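Local coordinates for protein TetR-family transcriptional regulator (Streptomyces coelicolor A3, PDB 2QIB) that probably binds cis-regulatory DNA through a helix-turn-helix domain and regulates transcription, as a member of the TetR family, at residues A73-E78 with V99-P104. Sequence-based numbering, arbitrary orientation.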
loop_
_atom_site.group_PDB
_atom_site.type_symbol
_atom_site.label_atom_id
_atom_site.label_comp_id
_atom_site.label_asym_id
_atom_site.label_seq_id
_atom_site.Cartn_x
_atom_site.Cartn_y
_atom_site.Cartn_z
ATOM N N ALA A 73 -15.589 -4.237 6.782
ATOM C CA ALA A 73 -16.261 -4.481 5.502
ATOM C C ALA A 73 -17.705 -3.892 5.462
ATOM O O ALA A 73 -18.140 -3.336 4.431
ATOM C CB ALA A 73 -16.294 -5.961 5.212
ATOM N N ASP A 74 -18.452 -4.039 6.559
ATOM C CA ASP A 74 -19.812 -3.521 6.628
ATOM C C ASP A 74 -19.817 -2.005 6.580
ATOM O O ASP A 74 -20.740 -1.400 6.014
ATOM C CB ASP A 74 -20.528 -3.965 7.908
ATOM C CG ASP A 74 -20.999 -5.404 7.830
ATOM O OD1 ASP A 74 -20.935 -6.009 6.720
ATOM O OD2 ASP A 74 -21.442 -5.928 8.880
ATOM N N ARG A 75 -18.762 -1.397 7.123
ATOM C CA ARG A 75 -18.639 0.061 7.105
ATOM C C ARG A 75 -18.476 0.603 5.697
ATOM O O ARG A 75 -18.731 1.774 5.468
ATOM C CB ARG A 75 -17.494 0.551 8.004
ATOM C CG ARG A 75 -17.789 0.366 9.516
ATOM C CD ARG A 75 -16.634 0.924 10.343
ATOM N NE ARG A 75 -16.685 0.422 11.710
ATOM C CZ ARG A 75 -16.313 1.103 12.793
ATOM N NH1 ARG A 75 -15.909 2.375 12.709
ATOM N NH2 ARG A 75 -16.361 0.497 13.978
ATOM N N PHE A 76 -18.050 -0.244 4.756
ATOM C CA PHE A 76 -17.896 0.189 3.343
ATOM C C PHE A 76 -19.223 0.380 2.594
ATOM O O PHE A 76 -19.245 0.960 1.499
ATOM C CB PHE A 76 -17.045 -0.813 2.554
ATOM C CG PHE A 76 -15.623 -0.948 3.048
ATOM C CD1 PHE A 76 -14.974 0.079 3.720
ATOM C CD2 PHE A 76 -14.938 -2.128 2.809
ATOM C CE1 PHE A 76 -13.638 -0.064 4.126
ATOM C CE2 PHE A 76 -13.615 -2.284 3.222
ATOM C CZ PHE A 76 -12.977 -1.249 3.886
ATOM N N VAL A 77 -20.319 -0.126 3.166
ATOM C CA VAL A 77 -21.596 -0.124 2.470
ATOM C C VAL A 77 -22.194 1.264 2.607
ATOM O O VAL A 77 -22.330 1.766 3.720
ATOM C CB VAL A 77 -22.561 -1.204 3.024
ATOM C CG1 VAL A 77 -23.907 -1.112 2.288
ATOM C CG2 VAL A 77 -21.938 -2.601 2.844
ATOM N N GLU A 78 -22.548 1.872 1.472
ATOM C CA GLU A 78 -22.990 3.285 1.419
ATOM C C GLU A 78 -23.997 3.412 0.280
ATOM O O GLU A 78 -23.763 2.875 -0.795
ATOM C CB GLU A 78 -21.769 4.189 1.145
ATOM C CG GLU A 78 -22.078 5.700 1.057
ATOM C CD GLU A 78 -22.607 6.306 2.368
ATOM O OE1 GLU A 78 -22.306 5.783 3.459
ATOM O OE2 GLU A 78 -23.309 7.349 2.316
ATOM N N VAL A 99 -10.041 2.729 12.155
ATOM C CA VAL A 99 -8.564 2.723 12.323
ATOM C C VAL A 99 -8.176 3.307 13.690
ATOM O O VAL A 99 -7.347 2.740 14.415
ATOM C CB VAL A 99 -7.862 3.479 11.163
ATOM C CG1 VAL A 99 -6.375 3.611 11.433
ATOM C CG2 VAL A 99 -8.099 2.716 9.832
ATOM N N ASP A 100 -8.812 4.412 14.060
ATOM C CA ASP A 100 -8.612 4.998 15.385
ATOM C C ASP A 100 -8.906 3.972 16.487
ATOM O O ASP A 100 -8.054 3.699 17.332
ATOM C CB ASP A 100 -9.542 6.201 15.542
ATOM C CG ASP A 100 -9.305 6.980 16.854
ATOM O OD1 ASP A 100 -8.364 6.677 17.624
ATOM O OD2 ASP A 100 -10.103 7.892 17.113
ATOM N N GLU A 101 -10.095 3.388 16.420
ATOM C CA GLU A 101 -10.621 2.457 17.451
ATOM C C GLU A 101 -9.704 1.249 17.627
ATOM O O GLU A 101 -9.617 0.678 18.736
ATOM C CB GLU A 101 -12.006 1.947 17.029
ATOM C CG GLU A 101 -13.127 2.978 17.132
ATOM C CD GLU A 101 -14.378 2.577 16.323
ATOM O OE1 GLU A 101 -14.590 1.362 16.029
ATOM O OE2 GLU A 101 -15.160 3.497 15.967
ATOM N N HIS A 102 -9.054 0.845 16.529
ATOM C CA HIS A 102 -8.256 -0.384 16.502
ATOM C C HIS A 102 -6.780 -0.104 16.254
ATOM O O HIS A 102 -6.037 -1.021 15.888
ATOM C CB HIS A 102 -8.787 -1.310 15.409
ATOM C CG HIS A 102 -10.203 -1.744 15.636
ATOM N ND1 HIS A 102 -11.279 -1.106 15.065
ATOM C CD2 HIS A 102 -10.715 -2.735 16.404
ATOM C CE1 HIS A 102 -12.400 -1.698 15.458
ATOM N NE2 HIS A 102 -12.087 -2.690 16.263
ATOM N N GLY A 103 -6.355 1.135 16.488
ATOM C CA GLY A 103 -5.074 1.596 15.939
ATOM C C GLY A 103 -3.857 0.722 16.227
ATOM O O GLY A 103 -3.159 0.286 15.302
ATOM N N PRO A 104 -3.530 0.533 17.522
ATOM C CA PRO A 104 -2.326 -0.230 17.802
ATOM C C PRO A 104 -2.343 -1.635 17.211
ATOM O O PRO A 104 -1.325 -2.080 16.687
ATOM C CB PRO A 104 -2.260 -0.221 19.337
ATOM C CG PRO A 104 -2.905 1.085 19.691
ATOM C CD PRO A 104 -4.116 1.086 18.753
#
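Arg-75 and Glu-101 form a salt bridge across the surface of this all-helical TetR-family fold. The bridge links the C-terminal part of helix 57-75, the helix that follows the predicted DNA-binding helix-turn-helix, to the last turn of helix 84-101. The backbones stay far apart: the closest CA atoms, those of Arg-75 and Val-99, are 11.7 Å from each other. Two long side chains span the gap from opposite directions, and little surface is buried between the segments.

Within each segment the backbone keeps local bonds. Phe-76 N bonds to Ala-73 O at 3.1 Å. Gly-103 N bonds to Asp-100 O at 3.2 Å, next to His-102, the N-cap residue of helix 103-116.

Other partners help fix the guanidinium. Its NE forms a salt bridge with Asp-71, one turn back on the same helix, and the side chain also touches Asp-97 and Phe-98 of helix 84-101. Asp-71 pairs with NE while Glu-101 takes NH2, so these two carboxylates hold different nitrogens of the group.

One hydrogen bond carries the salt bridge. Arg-75 NH2 donates it to Glu-101 OE1 at 2.8 Å, and the bond is bent, with an angle of 144° at the hydrogen. OE1 receives it on its syn lone pair. OE1 also lies somewhat out of the guanidinium plane, and the carboxylate is turned 56° against that plane. The groups therefore do not meet as a flat, two-pronged pair. Arg-75 reaches this position with CG anti to its carbonyl carbon (chi1 -70°) and the chain extended from CG to NE. The second carboxylate oxygen, Glu-101 OE2, makes a longer approach in the guanidinium plane at its edge, 3.5 Å from Arg-75 NH1.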